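Local coordinates for protein KmHsv2 (PDB 3VU4) that probably binds phosphoinositides through a seven-bladed beta-propeller of the PROPPIN family, to which the autophagy protein Atg18 also belongs, at residues F145-L150 against R205-V210; M200-R205 against V244-S249; W248-S253 against I314-L319; A256-K261 against C309-I314. All blocks are in the same frame, centred on the assembly; numbering follows the deposited sequence.

Contact 1: residues F145-L150 against R205-V210; sequences FSNGLL and RKSDMV. With SO4 (sulfate ion), chain J.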
# COMPACT_ATOMS: atom_id res chain seq x y z
N PHE A 145 0.94 -6.14 6.66
CA PHE A 145 1.39 -5.90 8.01
C PHE A 145 1.73 -4.43 8.13
O PHE A 145 2.50 -3.91 7.33
CB PHE A 145 2.62 -6.72 8.35
CG PHE A 145 3.16 -6.44 9.71
CD1 PHE A 145 2.45 -6.84 10.84
CD2 PHE A 145 4.34 -5.71 9.88
CE1 PHE A 145 2.90 -6.51 12.12
CE2 PHE A 145 4.80 -5.39 11.15
CZ PHE A 145 4.08 -5.79 12.28
N SER A 146 1.16 -3.77 9.12
CA SER A 146 1.44 -2.36 9.32
C SER A 146 1.06 -1.93 10.71
O SER A 146 0.03 -2.36 11.24
CB SER A 146 0.68 -1.51 8.30
OG SER A 146 0.85 -0.12 8.56
N ASN A 147 1.91 -1.10 11.30
CA ASN A 147 1.64 -0.57 12.63
C ASN A 147 1.28 -1.68 13.63
O ASN A 147 0.25 -1.61 14.30
CB ASN A 147 0.49 0.41 12.51
CG ASN A 147 0.52 1.47 13.55
OD1 ASN A 147 0.85 2.62 13.26
ND2 ASN A 147 0.19 1.11 14.78
N GLY A 148 2.12 -2.71 13.72
CA GLY A 148 1.87 -3.80 14.64
C GLY A 148 0.67 -4.70 14.41
O GLY A 148 0.37 -5.57 15.24
N LEU A 149 -0.03 -4.53 13.29
CA LEU A 149 -1.20 -5.36 13.01
C LEU A 149 -1.00 -6.24 11.77
O LEU A 149 -0.54 -5.77 10.73
CB LEU A 149 -2.41 -4.44 12.83
CG LEU A 149 -3.80 -4.98 13.16
CD1 LEU A 149 -3.83 -5.41 14.62
CD2 LEU A 149 -4.84 -3.89 12.91
N LEU A 150 -1.35 -7.52 11.88
CA LEU A 150 -1.20 -8.44 10.77
C LEU A 150 -2.57 -8.86 10.24
O LEU A 150 -3.43 -9.32 11.01
CB LEU A 150 -0.43 -9.70 11.20
CG LEU A 150 -0.06 -10.71 10.11
CD1 LEU A 150 1.11 -10.15 9.27
CD2 LEU A 150 0.35 -12.05 10.74
N ARG A 205 -3.41 4.45 8.01
CA ARG A 205 -2.29 4.91 8.82
C ARG A 205 -2.26 4.41 10.26
O ARG A 205 -1.26 3.87 10.73
CB ARG A 205 -2.26 6.43 8.83
CG ARG A 205 -1.15 7.06 8.05
CD ARG A 205 -0.05 7.58 8.95
NE ARG A 205 0.66 8.70 8.34
CZ ARG A 205 1.22 8.67 7.13
NH1 ARG A 205 1.16 7.57 6.39
NH2 ARG A 205 1.84 9.75 6.65
N LYS A 206 -3.37 4.60 10.97
CA LYS A 206 -3.47 4.19 12.37
C LYS A 206 -3.70 2.69 12.56
O LYS A 206 -3.49 2.17 13.66
CB LYS A 206 -4.61 4.95 13.04
CG LYS A 206 -4.44 6.45 13.03
CD LYS A 206 -5.70 7.15 13.51
CE LYS A 206 -5.55 8.66 13.42
NZ LYS A 206 -6.85 9.37 13.63
N SER A 207 -4.12 2.01 11.51
CA SER A 207 -4.39 0.57 11.56
C SER A 207 -5.70 0.24 12.26
O SER A 207 -5.93 -0.90 12.63
CB SER A 207 -3.25 -0.18 12.26
OG SER A 207 -2.12 -0.31 11.42
N ASP A 208 -6.55 1.24 12.43
CA ASP A 208 -7.84 1.02 13.07
C ASP A 208 -8.89 0.61 12.05
O ASP A 208 -10.00 0.23 12.41
CB ASP A 208 -8.28 2.27 13.84
CG ASP A 208 -8.30 3.51 12.97
OD1 ASP A 208 -9.37 4.13 12.84
OD2 ASP A 208 -7.23 3.87 12.43
N MET A 209 -8.54 0.69 10.77
CA MET A 209 -9.47 0.28 9.71
C MET A 209 -8.72 -0.48 8.62
O MET A 209 -7.52 -0.29 8.43
CB MET A 209 -10.17 1.50 9.09
CG MET A 209 -11.17 2.18 10.01
SD MET A 209 -12.15 3.45 9.17
CE MET A 209 -10.86 4.74 8.79
N VAL A 210 -9.43 -1.36 7.93
CA VAL A 210 -8.80 -2.11 6.85
C VAL A 210 -9.75 -2.12 5.65
O VAL A 210 -10.93 -2.42 5.79
CB VAL A 210 -8.48 -3.55 7.27
CG1 VAL A 210 -9.74 -4.29 7.69
CG2 VAL A 210 -7.78 -4.27 6.14
S SO4 J . 5.29 0.22 11.32
O1 SO4 J . 5.20 -0.50 12.61
O2 SO4 J . 4.29 1.30 11.28
O3 SO4 J . 6.64 0.80 11.20
O4 SO4 J . 5.07 -0.72 10.21
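Ser207 points its hydroxyl at the hairpin turn of Ser146 to Leu149 and gives its proton to the backbone carbonyl at the start of that turn, OG to Ser146 O 3.0 Å. The donor does not come in along a lone pair: it stands above the carbonyl plane, with a C=O...donor angle of 113°. The opposite face of the same plane is used by Leu149 N, which closes the turn with a bond of 3.0 Å to Ser146 O. One carbonyl oxygen is therefore gripped twice, once from within its own hairpin and once from the neighbouring loop.

Two side chains flank this bond. Leu149 lies on one flank: with CG swung away from the backbone N (chi1 -152°), its CD2 methyl reaches the Ser207 side chain, 4.1 Å from CB. On the other flank Asn147 extends its amide toward the backbone of Arg205 and Lys206, but only loosely, since ND2 stays 4.0 Å from Lys206 O. The far side of the turn meets a sulfate ion, probably from the crystallisation liquor, through a weak bond from Asn147 N to its O4 of 3.4 Å.

The Ser207 carbonyl in turn accepts from the hydroxyl of Thr225, tying it to the loop that follows strand 219-224 of the same blade. Asn147 and Gly148 both have positive phi, as a type I' turn requires. Two hairpin turns side by side, one joining strands 142-146 and 149-154 and the other joining 198-203 and 209-214, mark the meeting of adjacent blades in a beta-propeller.

Contact 2: residues M200-R205 against V244-S249; sequences MVRLNR and VDMKWS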
# COMPACT_ATOMS: atom_id res chain seq x y z
N MET A 200 -6.90 -7.70 -2.62
CA MET A 200 -5.88 -7.10 -1.75
C MET A 200 -6.54 -6.46 -0.53
O MET A 200 -7.74 -6.16 -0.57
CB MET A 200 -5.10 -6.03 -2.49
CG MET A 200 -5.95 -4.87 -2.97
SD MET A 200 -4.98 -3.56 -3.71
CE MET A 200 -5.00 -4.11 -5.39
N VAL A 201 -5.77 -6.27 0.54
CA VAL A 201 -6.30 -5.61 1.73
C VAL A 201 -5.38 -4.46 2.09
O VAL A 201 -4.18 -4.52 1.83
CB VAL A 201 -6.45 -6.58 2.94
CG1 VAL A 201 -7.38 -7.74 2.56
CG2 VAL A 201 -5.10 -7.08 3.38
N ARG A 202 -5.94 -3.41 2.66
CA ARG A 202 -5.14 -2.24 3.00
C ARG A 202 -5.51 -1.61 4.34
O ARG A 202 -6.67 -1.25 4.58
CB ARG A 202 -5.28 -1.20 1.89
CG ARG A 202 -4.69 -1.63 0.55
CD ARG A 202 -3.17 -1.49 0.55
NE ARG A 202 -2.59 -1.75 -0.76
CZ ARG A 202 -2.38 -2.96 -1.27
NH1 ARG A 202 -2.70 -4.05 -0.59
NH2 ARG A 202 -1.88 -3.08 -2.49
N LEU A 203 -4.50 -1.47 5.19
CA LEU A 203 -4.65 -0.86 6.50
C LEU A 203 -4.46 0.64 6.37
O LEU A 203 -3.66 1.10 5.56
CB LEU A 203 -3.61 -1.41 7.47
CG LEU A 203 -3.76 -2.85 7.95
CD1 LEU A 203 -2.51 -3.28 8.71
CD2 LEU A 203 -5.00 -2.98 8.83
N ASN A 204 -5.21 1.42 7.16
CA ASN A 204 -5.05 2.86 7.13
C ASN A 204 -3.88 3.21 8.06
O ASN A 204 -3.39 2.34 8.79
CB ASN A 204 -6.36 3.58 7.52
CG ASN A 204 -6.82 3.28 8.95
OD1 ASN A 204 -6.34 2.35 9.60
ND2 ASN A 204 -7.79 4.06 9.42
N ARG A 205 -3.41 4.45 8.01
CA ARG A 205 -2.29 4.91 8.82
C ARG A 205 -2.26 4.41 10.26
O ARG A 205 -1.26 3.87 10.73
CB ARG A 205 -2.26 6.43 8.83
CG ARG A 205 -1.15 7.06 8.05
CD ARG A 205 -0.05 7.58 8.95
NE ARG A 205 0.66 8.70 8.34
CZ ARG A 205 1.22 8.67 7.13
NH1 ARG A 205 1.16 7.57 6.39
NH2 ARG A 205 1.84 9.75 6.65
N VAL A 244 -5.32 -2.22 -9.25
CA VAL A 244 -3.87 -2.38 -9.26
C VAL A 244 -3.32 -1.95 -7.91
O VAL A 244 -2.37 -2.55 -7.39
CB VAL A 244 -3.23 -1.52 -10.38
CG1 VAL A 244 -1.72 -1.59 -10.30
CG2 VAL A 244 -3.70 -2.03 -11.73
N ASP A 245 -3.91 -0.92 -7.33
CA ASP A 245 -3.48 -0.48 -6.02
C ASP A 245 -4.57 0.33 -5.32
O ASP A 245 -5.46 0.91 -5.96
CB ASP A 245 -2.17 0.31 -6.11
CG ASP A 245 -1.42 0.35 -4.78
OD1 ASP A 245 -1.86 -0.35 -3.84
OD2 ASP A 245 -0.39 1.06 -4.68
N MET A 246 -4.49 0.35 -4.00
CA MET A 246 -5.46 1.04 -3.16
C MET A 246 -4.71 1.54 -1.95
O MET A 246 -4.06 0.76 -1.25
CB MET A 246 -6.55 0.04 -2.78
CG MET A 246 -7.51 0.50 -1.74
SD MET A 246 -8.96 -0.56 -1.78
CE MET A 246 -8.32 -2.07 -1.06
N LYS A 247 -4.78 2.85 -1.71
CA LYS A 247 -4.07 3.48 -0.59
C LYS A 247 -4.94 4.52 0.15
O LYS A 247 -5.85 5.13 -0.44
CB LYS A 247 -2.80 4.13 -1.13
CG LYS A 247 -1.51 3.44 -0.74
CD LYS A 247 -1.57 1.94 -0.93
CE LYS A 247 -0.20 1.31 -0.72
NZ LYS A 247 0.80 1.73 -1.76
N TRP A 248 -4.65 4.72 1.44
CA TRP A 248 -5.40 5.64 2.31
C TRP A 248 -4.75 7.01 2.46
O TRP A 248 -3.53 7.11 2.54
CB TRP A 248 -5.54 5.06 3.72
CG TRP A 248 -6.42 3.84 3.90
CD1 TRP A 248 -6.07 2.53 3.70
CD2 TRP A 248 -7.74 3.82 4.45
NE1 TRP A 248 -7.09 1.70 4.10
CE2 TRP A 248 -8.13 2.46 4.57
CE3 TRP A 248 -8.64 4.82 4.86
CZ2 TRP A 248 -9.38 2.08 5.09
CZ3 TRP A 248 -9.88 4.44 5.37
CH2 TRP A 248 -10.24 3.08 5.48
N SER A 249 -5.55 8.07 2.55
CA SER A 249 -4.97 9.40 2.74
C SER A 249 -4.43 9.42 4.17
O SER A 249 -4.85 8.63 5.02
CB SER A 249 -6.01 10.50 2.52
OG SER A 249 -7.13 10.35 3.38
O HOH W 1 -4.88 6.41 6.98
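Arg202 keeps CG opposite its carbonyl carbon and then bends sharply at chi2 (-78°), which folds the guanidinium down across the gap to Asp245; Trp248, with chi1 -69°, swings its indole the other way, toward the backbone of Arg202 and the side chain of Asn204. The result is a charged grip and an aromatic one along two nearly parallel strands whose axes approach to 7.2 Å.

In the first, Arg202 NH2 gives a salt bridge to Asp245 OD1 at 3.0 Å, with NE adding a weak bond to the same oxygen. Asp245 OD1 lies near the guanidinium plane at its edge, while the carboxylate plane is turned 65° from it, so this is no side-by-side two-oxygen pairing. Met246 N reaches OD1 from the opposite face of the carboxylate at 2.7 Å. The second oxygen, OD2, offers its syn lone pair to Lys247 NZ at 3.2 Å and also accepts from Ile311 N, while NZ itself bonds to Ile311 O. Met200 SD sits over one face of the guanidinium, offset toward the rim, and also packs on Met246 CB at 4.0 Å.

In the second, Trp248 NE1 bonds to Arg202 O at 3.0 Å, the oxygen lying near the ring plane. Asn204 CB rests over the indole face, 3.5 Å from the five-membered ring centroid, in a CH-pi contact. Farther along, a water bridges Arg205 N and Ser249 O.

With two cationic groups and two backbone N-H groups around it, the buried Asp245 carboxylate is likely to stay ionised, and its negative charge links the inner strands of three blades.

Contact 3: residues W248-S253 against I314-L319; sequences WSTDGS and ISESSL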
# COMPACT_ATOMS: atom_id res chain seq x y z
N TRP A 248 -4.65 4.72 1.44
CA TRP A 248 -5.40 5.64 2.31
C TRP A 248 -4.75 7.01 2.46
O TRP A 248 -3.53 7.11 2.54
CB TRP A 248 -5.54 5.06 3.72
CG TRP A 248 -6.42 3.84 3.90
CD1 TRP A 248 -6.07 2.53 3.70
CD2 TRP A 248 -7.74 3.82 4.45
NE1 TRP A 248 -7.09 1.70 4.10
CE2 TRP A 248 -8.13 2.46 4.57
CE3 TRP A 248 -8.64 4.82 4.86
CZ2 TRP A 248 -9.38 2.08 5.09
CZ3 TRP A 248 -9.88 4.44 5.37
CH2 TRP A 248 -10.24 3.08 5.48
N SER A 249 -5.55 8.07 2.55
CA SER A 249 -4.97 9.40 2.74
C SER A 249 -4.43 9.42 4.17
O SER A 249 -4.85 8.63 5.02
CB SER A 249 -6.01 10.50 2.52
OG SER A 249 -7.13 10.35 3.38
N THR A 250 -3.49 10.32 4.45
CA THR A 250 -2.86 10.38 5.76
C THR A 250 -3.75 10.48 7.00
O THR A 250 -3.40 9.94 8.05
CB THR A 250 -1.79 11.49 5.79
OG1 THR A 250 -2.39 12.74 5.43
CG2 THR A 250 -0.69 11.16 4.80
N ASP A 251 -4.90 11.14 6.90
CA ASP A 251 -5.81 11.24 8.05
C ASP A 251 -6.88 10.13 8.04
O ASP A 251 -7.74 10.08 8.92
CB ASP A 251 -6.50 12.60 8.09
CG ASP A 251 -7.32 12.87 6.84
OD1 ASP A 251 -7.53 11.94 6.03
OD2 ASP A 251 -7.77 14.02 6.68
N GLY A 252 -6.81 9.24 7.05
CA GLY A 252 -7.76 8.15 6.95
C GLY A 252 -9.11 8.53 6.36
O GLY A 252 -10.06 7.75 6.39
N SER A 253 -9.18 9.74 5.82
CA SER A 253 -10.41 10.28 5.23
C SER A 253 -10.78 9.77 3.83
O SER A 253 -11.95 9.54 3.54
CB SER A 253 -10.33 11.81 5.19
OG SER A 253 -11.32 12.33 4.31
N ILE A 314 0.58 11.58 0.25
CA ILE A 314 1.68 12.26 0.91
C ILE A 314 1.12 13.37 1.79
O ILE A 314 1.86 14.12 2.40
CB ILE A 314 2.67 12.86 -0.12
CG1 ILE A 314 1.95 13.86 -1.03
CG2 ILE A 314 3.28 11.76 -0.94
CD1 ILE A 314 2.90 14.66 -1.92
N SER A 315 -0.21 13.45 1.83
CA SER A 315 -0.90 14.44 2.62
C SER A 315 -2.37 14.08 2.62
O SER A 315 -2.75 12.99 2.18
CB SER A 315 -0.73 15.83 2.02
OG SER A 315 -1.72 16.07 1.04
N GLU A 316 -3.21 14.98 3.11
CA GLU A 316 -4.63 14.71 3.16
C GLU A 316 -5.28 14.94 1.81
O GLU A 316 -6.37 14.43 1.54
CB GLU A 316 -5.29 15.59 4.22
CG GLU A 316 -4.83 15.25 5.63
CD GLU A 316 -5.49 16.10 6.71
OE1 GLU A 316 -5.21 15.84 7.90
OE2 GLU A 316 -6.28 17.01 6.37
N SER A 317 -4.60 15.70 0.96
CA SER A 317 -5.14 16.01 -0.36
C SER A 317 -4.24 15.64 -1.55
O SER A 317 -4.69 15.67 -2.70
CB SER A 317 -5.47 17.50 -0.44
OG SER A 317 -4.30 18.28 -0.32
N SER A 318 -2.98 15.29 -1.29
CA SER A 318 -2.07 14.92 -2.37
C SER A 318 -1.56 13.50 -2.30
O SER A 318 -1.39 12.94 -1.22
CB SER A 318 -0.87 15.87 -2.41
OG SER A 318 -1.28 17.16 -2.84
N LEU A 319 -1.31 12.91 -3.47
CA LEU A 319 -0.78 11.56 -3.54
C LEU A 319 0.13 11.42 -4.75
O LEU A 319 0.07 12.21 -5.69
CB LEU A 319 -1.93 10.55 -3.61
CG LEU A 319 -2.86 10.59 -4.83
CD1 LEU A 319 -2.27 9.72 -5.91
CD2 LEU A 319 -4.25 10.08 -4.45
O HOH W 2 -8.11 12.86 2.87
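The type I turn from Ser249 to Gly252 lies against the loop that follows Ile314, the backbones coming nearest where the CA atoms of Ser249 and Glu316 are 5.3 Å apart. Thr250 meets that loop with both branches: its methyl lies against the backbone of Ile314 and Ser315, while Thr250 OG1 lies against the Ser315 carbonyl group, 3.1 Å from Ser315 C, and also near Glu316 CG. Asp251 and Glu316 cross at about a right angle with their carboxylate planes 35° apart, bringing Asp251 OD2 within 3.4 Å of Glu316 OE2. These are two acceptors of like charge, and Asp272 adds another close by, so the cluster may well raise the affinity of one of them for a proton.

Each loop is braced from within. Asp251 OD1 accepts from Ser253 N at 2.8 Å in an Asx turn, and Ser315 OG takes the N-H groups of both Ser317 and Ser318. A water joins the two loops, 2.7 Å from Ser249 OG and giving a proton to Glu316 O; Ser249 OG is also bonded to Lys254 N.

The turn links strands 243-248 and 254-259, its partner links 310-313 and 318-323, and Ser249 packs on Trp313 of strand 310-313.

Contact 4: residues A256-K261 against C309-I314; sequences AVVSDK and CKIAWI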
# COMPACT_ATOMS: atom_id res chain seq x y z
N ALA A 256 -7.87 5.98 -2.21
CA ALA A 256 -7.60 6.09 -3.65
C ALA A 256 -7.43 4.70 -4.23
O ALA A 256 -6.80 3.83 -3.63
CB ALA A 256 -6.34 6.92 -3.91
N VAL A 257 -8.01 4.50 -5.40
CA VAL A 257 -7.91 3.23 -6.10
C VAL A 257 -7.51 3.48 -7.55
O VAL A 257 -8.01 4.41 -8.20
CB VAL A 257 -9.27 2.47 -6.10
CG1 VAL A 257 -9.17 1.20 -6.94
CG2 VAL A 257 -9.66 2.12 -4.68
N VAL A 258 -6.58 2.67 -8.06
CA VAL A 258 -6.16 2.78 -9.45
C VAL A 258 -6.50 1.43 -10.08
O VAL A 258 -6.12 0.40 -9.54
CB VAL A 258 -4.65 3.02 -9.58
CG1 VAL A 258 -4.25 3.04 -11.05
CG2 VAL A 258 -4.27 4.32 -8.95
N SER A 259 -7.20 1.45 -11.21
CA SER A 259 -7.55 0.21 -11.92
C SER A 259 -6.57 0.03 -13.08
O SER A 259 -5.80 0.94 -13.38
CB SER A 259 -8.96 0.31 -12.48
OG SER A 259 -9.00 1.29 -13.51
N ASP A 260 -6.60 -1.13 -13.75
CA ASP A 260 -5.68 -1.31 -14.87
C ASP A 260 -6.20 -0.65 -16.15
O ASP A 260 -5.61 -0.82 -17.22
CB ASP A 260 -5.33 -2.78 -15.13
CG ASP A 260 -6.53 -3.64 -15.41
OD1 ASP A 260 -7.56 -3.11 -15.88
OD2 ASP A 260 -6.44 -4.86 -15.18
N LYS A 261 -7.30 0.08 -16.04
CA LYS A 261 -7.82 0.83 -17.18
C LYS A 261 -7.06 2.15 -17.01
O LYS A 261 -7.15 3.06 -17.83
CB LYS A 261 -9.34 1.05 -17.04
N CYS A 309 1.73 -0.04 -11.28
CA CYS A 309 2.09 1.16 -10.54
C CYS A 309 1.76 0.97 -9.08
O CYS A 309 1.13 -0.02 -8.70
CB CYS A 309 1.36 2.40 -11.09
SG CYS A 309 -0.45 2.45 -10.87
N LYS A 310 2.20 1.92 -8.27
CA LYS A 310 1.94 1.93 -6.83
C LYS A 310 1.66 3.36 -6.47
O LYS A 310 2.30 4.27 -6.99
CB LYS A 310 3.15 1.41 -6.04
CG LYS A 310 3.36 -0.07 -6.23
CD LYS A 310 4.35 -0.68 -5.27
CE LYS A 310 4.44 -2.18 -5.55
NZ LYS A 310 5.41 -2.90 -4.70
N ILE A 311 0.68 3.57 -5.60
CA ILE A 311 0.33 4.93 -5.21
C ILE A 311 0.55 5.13 -3.72
O ILE A 311 0.68 4.17 -2.96
CB ILE A 311 -1.13 5.25 -5.60
CG1 ILE A 311 -2.11 4.43 -4.77
CG2 ILE A 311 -1.36 4.91 -7.07
CD1 ILE A 311 -3.54 4.52 -5.27
N ALA A 312 0.62 6.39 -3.31
CA ALA A 312 0.82 6.70 -1.91
C ALA A 312 0.41 8.14 -1.64
O ALA A 312 0.80 9.06 -2.37
CB ALA A 312 2.28 6.49 -1.53
N TRP A 313 -0.41 8.33 -0.61
CA TRP A 313 -0.83 9.68 -0.26
C TRP A 313 0.34 10.30 0.48
O TRP A 313 1.05 9.61 1.22
CB TRP A 313 -2.06 9.67 0.63
CG TRP A 313 -3.31 9.21 -0.06
CD1 TRP A 313 -3.67 7.93 -0.34
CD2 TRP A 313 -4.37 10.04 -0.54
NE1 TRP A 313 -4.90 7.90 -0.95
CE2 TRP A 313 -5.35 9.19 -1.09
CE3 TRP A 313 -4.59 11.43 -0.56
CZ2 TRP A 313 -6.54 9.67 -1.65
CZ3 TRP A 313 -5.77 11.91 -1.12
CH2 TRP A 313 -6.73 11.03 -1.65
N ILE A 314 0.58 11.58 0.25
CA ILE A 314 1.68 12.26 0.91
C ILE A 314 1.12 13.37 1.79
O ILE A 314 1.86 14.12 2.40
CB ILE A 314 2.67 12.86 -0.12
CG1 ILE A 314 1.95 13.86 -1.03
CG2 ILE A 314 3.28 11.76 -0.94
CD1 ILE A 314 2.90 14.66 -1.92
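Ala256, Ile311 and Val258 carry this contact, with Ile311 reaching between the other two from strand 310-313. Its CG1 branch sits between the backbone N and the carbonyl carbon (chi1 68°), which places Ile311 CD1 between Ala256 CB, at 3.9 Å, and Val258 CG2, at 3.8 Å. The other branch meets Val258 alone: Ile311 CG2 is 3.5 Å from Val258 CG2, the two side chains sliding past each other in opposite directions. Val258 holds its other methyl, CG1, on the opposite side of CB from the backbone N, where it packs against Cys309, 3.8 Å from SG.

At the far end Ala256 CB lies obliquely against the NE1-CZ2 side of the Trp313 indole, 3.4 Å from Trp313 NE1, whose N-H is spent on Lys247 O. All the touching residues are buried; no polar bond joins the two segments, and the side-chain contacts are mostly apolar.

The two strands run antiparallel but in different sheets, their axes 8.4 Å apart, too far for backbone pairing. Strand 254-259 is held between 243-248 and 263-268 in its own blade; on strand 318-323, beside 310-313 in its sheet, Leu319 and Val321 continue the apolar layer against Ala256 and Ile311.

Overall arrangement
Along the chain the four contacts step through successive blades of the seven-bladed propeller. Contact 1 joins the blades of strands 142-146 and 198-203, contact 2 carries on to the blade of 243-248, and contacts 3 and 4 bind that blade to the one of 310-313. Contact 2 lies in the middle, its centre about 10, 11 and 9 Å from those of contacts 1, 3 and 4; contacts 1 and 4, about 19 Å apart between centres, do not touch. Contacts 1 and 2 share Arg205, contacts 2 and 3 share Trp248 and Ser249, and contact 4 lies within the span of contact 3, sharing Ile314. Together they probably help hold four successive blades in the ring, through buried interiors (2, 4) and surface turns (1, 3).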